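PDB 4G7X: TolA protein from Vibrio cholerae, which probably works in the Tol system of the cell envelope, its C-terminal domain binding partner proteins and, in relatives, serving filamentous phages as a receptor. Local coordinates for residues L80-T85 and K127-N132. Residues are numbered along the deposited sequence; the frame is centred on the assembly and turned at random.
Sequences LIPTGT and KLKNIN
Leu-80 and Lys-129 carry most of this contact, and a backbone hydrogen bond joins them: Leu-80 N donates to Lys-129 O over 2.9 Å with an N-H...O angle of 160°. The CA atoms of Leu-80 and Lys-129 lie 4.5 Å apart, the closest such pair between 80-85 and 127-132.

The leucine side chain meets the backbone of Leu-128. With CG beside its backbone N (chi1 -62°), the CD1 branch of Leu-80 comes to 3.4 Å from Leu-128 O, a methyl resting against a carbonyl oxygen. Lys-129 passes beside the Leu-80 carbonyl, its CG 3.5 Å from Leu-80 O, and then meets Pro-82, where Lys-129 CD lies 3.8 Å from Pro-82 CG. The lysine chain bends at chi3 (59°) and crosses the proline ring at about a right angle, with CD and CE both 3.9 Å from Pro-82 CD. The lysine-proline contacts are aliphatic; the charge is met outside the two segments. In the conformer described, Lys-129 NZ forms a salt bridge to an acidic side chain of another protein's chain, with Glu-126 a weak, long second partner. That other chain also packs on Pro-82 and Thr-83, placing this corner of the domain at the protein-protein interface.

In the fold, the contact lies where helix 122-128 gives way to strand 130-135, outermost of the sheet within this chain, which pairs antiparallel with strand 74-83; the pairing continues through backbone bonding of Ile-131 with Leu-78. Leu-80 and Leu-128 both pack on Tyr-55 of helix 38-62, while strand 74-83 is joined along its other edge to strand 86-95 through Ile-81 and Leu-88.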
loop_
_atom_site.group_PDB
_atom_site.type_symbol
_atom_site.label_atom_id
_atom_site.label_comp_id
_atom_site.label_asym_id
_atom_site.label_seq_id
_atom_site.Cartn_x
_atom_site.Cartn_y
_atom_site.Cartn_z
ATOM N N LEU B 80 -6.843 0.778 0.865
ATOM C CA LEU B 80 -6.843 -0.578 0.329
ATOM C C LEU B 80 -7.686 -0.636 -0.925
ATOM O O LEU B 80 -8.696 0.058 -1.029
ATOM C CB LEU B 80 -7.388 -1.565 1.367
ATOM C CG LEU B 80 -6.626 -1.709 2.687
ATOM C CD1 LEU B 80 -7.353 -2.692 3.586
ATOM C CD2 LEU B 80 -5.189 -2.161 2.448
ATOM N N ILE B 81 -7.263 -1.474 -1.866
ATOM C CA ILE B 81 -7.955 -1.629 -3.144
ATOM C C ILE B 81 -8.551 -3.031 -3.225
ATOM O O ILE B 81 -7.813 -4.013 -3.192
ATOM C CB ILE B 81 -7.000 -1.399 -4.340
ATOM C CG1 ILE B 81 -6.346 -0.007 -4.273
ATOM C CG2 ILE B 81 -7.748 -1.591 -5.657
ATOM C CD1 ILE B 81 -5.192 0.204 -5.243
ATOM N N PRO B 82 -9.892 -3.136 -3.311
ATOM C CA PRO B 82 -10.525 -4.449 -3.440
ATOM C C PRO B 82 -9.965 -5.233 -4.630
ATOM O O PRO B 82 -9.860 -4.701 -5.734
ATOM C CB PRO B 82 -12.003 -4.098 -3.647
ATOM C CG PRO B 82 -12.167 -2.802 -2.922
ATOM C CD PRO B 82 -10.889 -2.056 -3.183
ATOM N N THR B 83 -9.587 -6.481 -4.378
ATOM C CA THR B 83 -8.910 -7.323 -5.360
ATOM C C THR B 83 -9.458 -8.729 -5.191
ATOM O O THR B 83 -9.111 -9.420 -4.232
ATOM C CB THR B 83 -7.379 -7.332 -5.119
ATOM O OG1 THR B 83 -6.886 -5.988 -5.039
ATOM C CG2 THR B 83 -6.643 -8.074 -6.234
ATOM N N GLY B 84 -10.325 -9.148 -6.111
ATOM C CA GLY B 84 -11.009 -10.436 -5.975
ATOM C C GLY B 84 -11.849 -10.473 -4.709
ATOM O O GLY B 84 -12.737 -9.639 -4.530
ATOM N N THR B 85 -11.544 -11.416 -3.818
ATOM C CA THR B 85 -12.288 -11.577 -2.558
ATOM C C THR B 85 -11.679 -10.806 -1.382
ATOM O O THR B 85 -12.315 -10.657 -0.335
ATOM C CB THR B 85 -12.440 -13.063 -2.158
ATOM O OG1 THR B 85 -11.147 -13.668 -2.038
ATOM C CG2 THR B 85 -13.271 -13.827 -3.194
ATOM N N LYS B 127 -15.459 1.568 4.755
ATOM C CA LYS B 127 -14.658 1.987 5.904
ATOM C C LYS B 127 -13.301 1.281 5.940
ATOM O O LYS B 127 -12.291 1.891 6.297
ATOM C CB LYS B 127 -15.419 1.761 7.215
ATOM C CG LYS B 127 -16.657 2.630 7.385
ATOM C CD LYS B 127 -16.306 4.110 7.420
ATOM C CE LYS B 127 -17.540 4.968 7.662
ATOM N NZ LYS B 127 -17.200 6.417 7.737
ATOM N N LEU B 128 -13.281 0.004 5.559
ATOM C CA LEU B 128 -12.038 -0.784 5.548
ATOM C C LEU B 128 -11.027 -0.328 4.495
ATOM O O LEU B 128 -9.817 -0.537 4.664
ATOM C CB LEU B 128 -12.330 -2.280 5.392
ATOM C CG LEU B 128 -13.083 -2.942 6.551
ATOM C CD1 LEU B 128 -13.266 -4.428 6.291
ATOM C CD2 LEU B 128 -12.381 -2.701 7.881
ATOM N N LYS B 129 -11.518 0.299 3.428
ATOM C CA LYS B 129 -10.666 0.788 2.342
ATOM C C LYS B 129 -9.873 2.040 2.713
ATOM O O LYS B 129 -8.983 2.446 1.972
ATOM C CB LYS B 129 -11.503 1.068 1.093
ATOM C CG LYS B 129 -11.897 -0.168 0.307
ATOM C CD LYS B 129 -12.934 0.183 -0.746
ATOM C CE LYS B 129 -12.406 1.240 -1.700
ATOM N NZ LYS B 129 -13.381 1.542 -2.782
ATOM N N ASN B 130 -10.211 2.651 3.847
ATOM C CA ASN B 130 -9.541 3.863 4.316
ATOM C C ASN B 130 -9.502 3.828 5.837
ATOM O O ASN B 130 -10.389 4.364 6.504
ATOM C CB ASN B 130 -10.280 5.109 3.799
ATOM C CG ASN B 130 -9.584 6.414 4.157
ATOM O OD1 ASN B 130 -8.462 6.431 4.667
ATOM N ND2 ASN B 130 -10.255 7.524 3.876
ATOM N N ILE B 131 -8.470 3.183 6.377
ATOM C CA ILE B 131 -8.468 2.793 7.788
ATOM C C ILE B 131 -7.198 3.214 8.533
ATOM O O ILE B 131 -6.082 3.019 8.046
ATOM C CB ILE B 131 -8.737 1.269 7.935
ATOM C CG1 ILE B 131 -8.939 0.877 9.401
ATOM C CG2 ILE B 131 -7.642 0.440 7.264
ATOM C CD1 ILE B 131 -9.511 -0.511 9.601
ATOM N N ASN B 132 -7.387 3.801 9.712
ATOM C CA ASN B 132 -6.282 4.160 10.591
ATOM C C ASN B 132 -5.943 3.016 11.530
ATOM O O ASN B 132 -6.829 2.442 12.168
ATOM C CB ASN B 132 -6.617 5.409 11.406
ATOM C CG ASN B 132 -6.830 6.634 10.542
ATOM O OD1 ASN B 132 -6.225 6.778 9.477
ATOM N ND2 ASN B 132 -7.696 7.534 11.001
#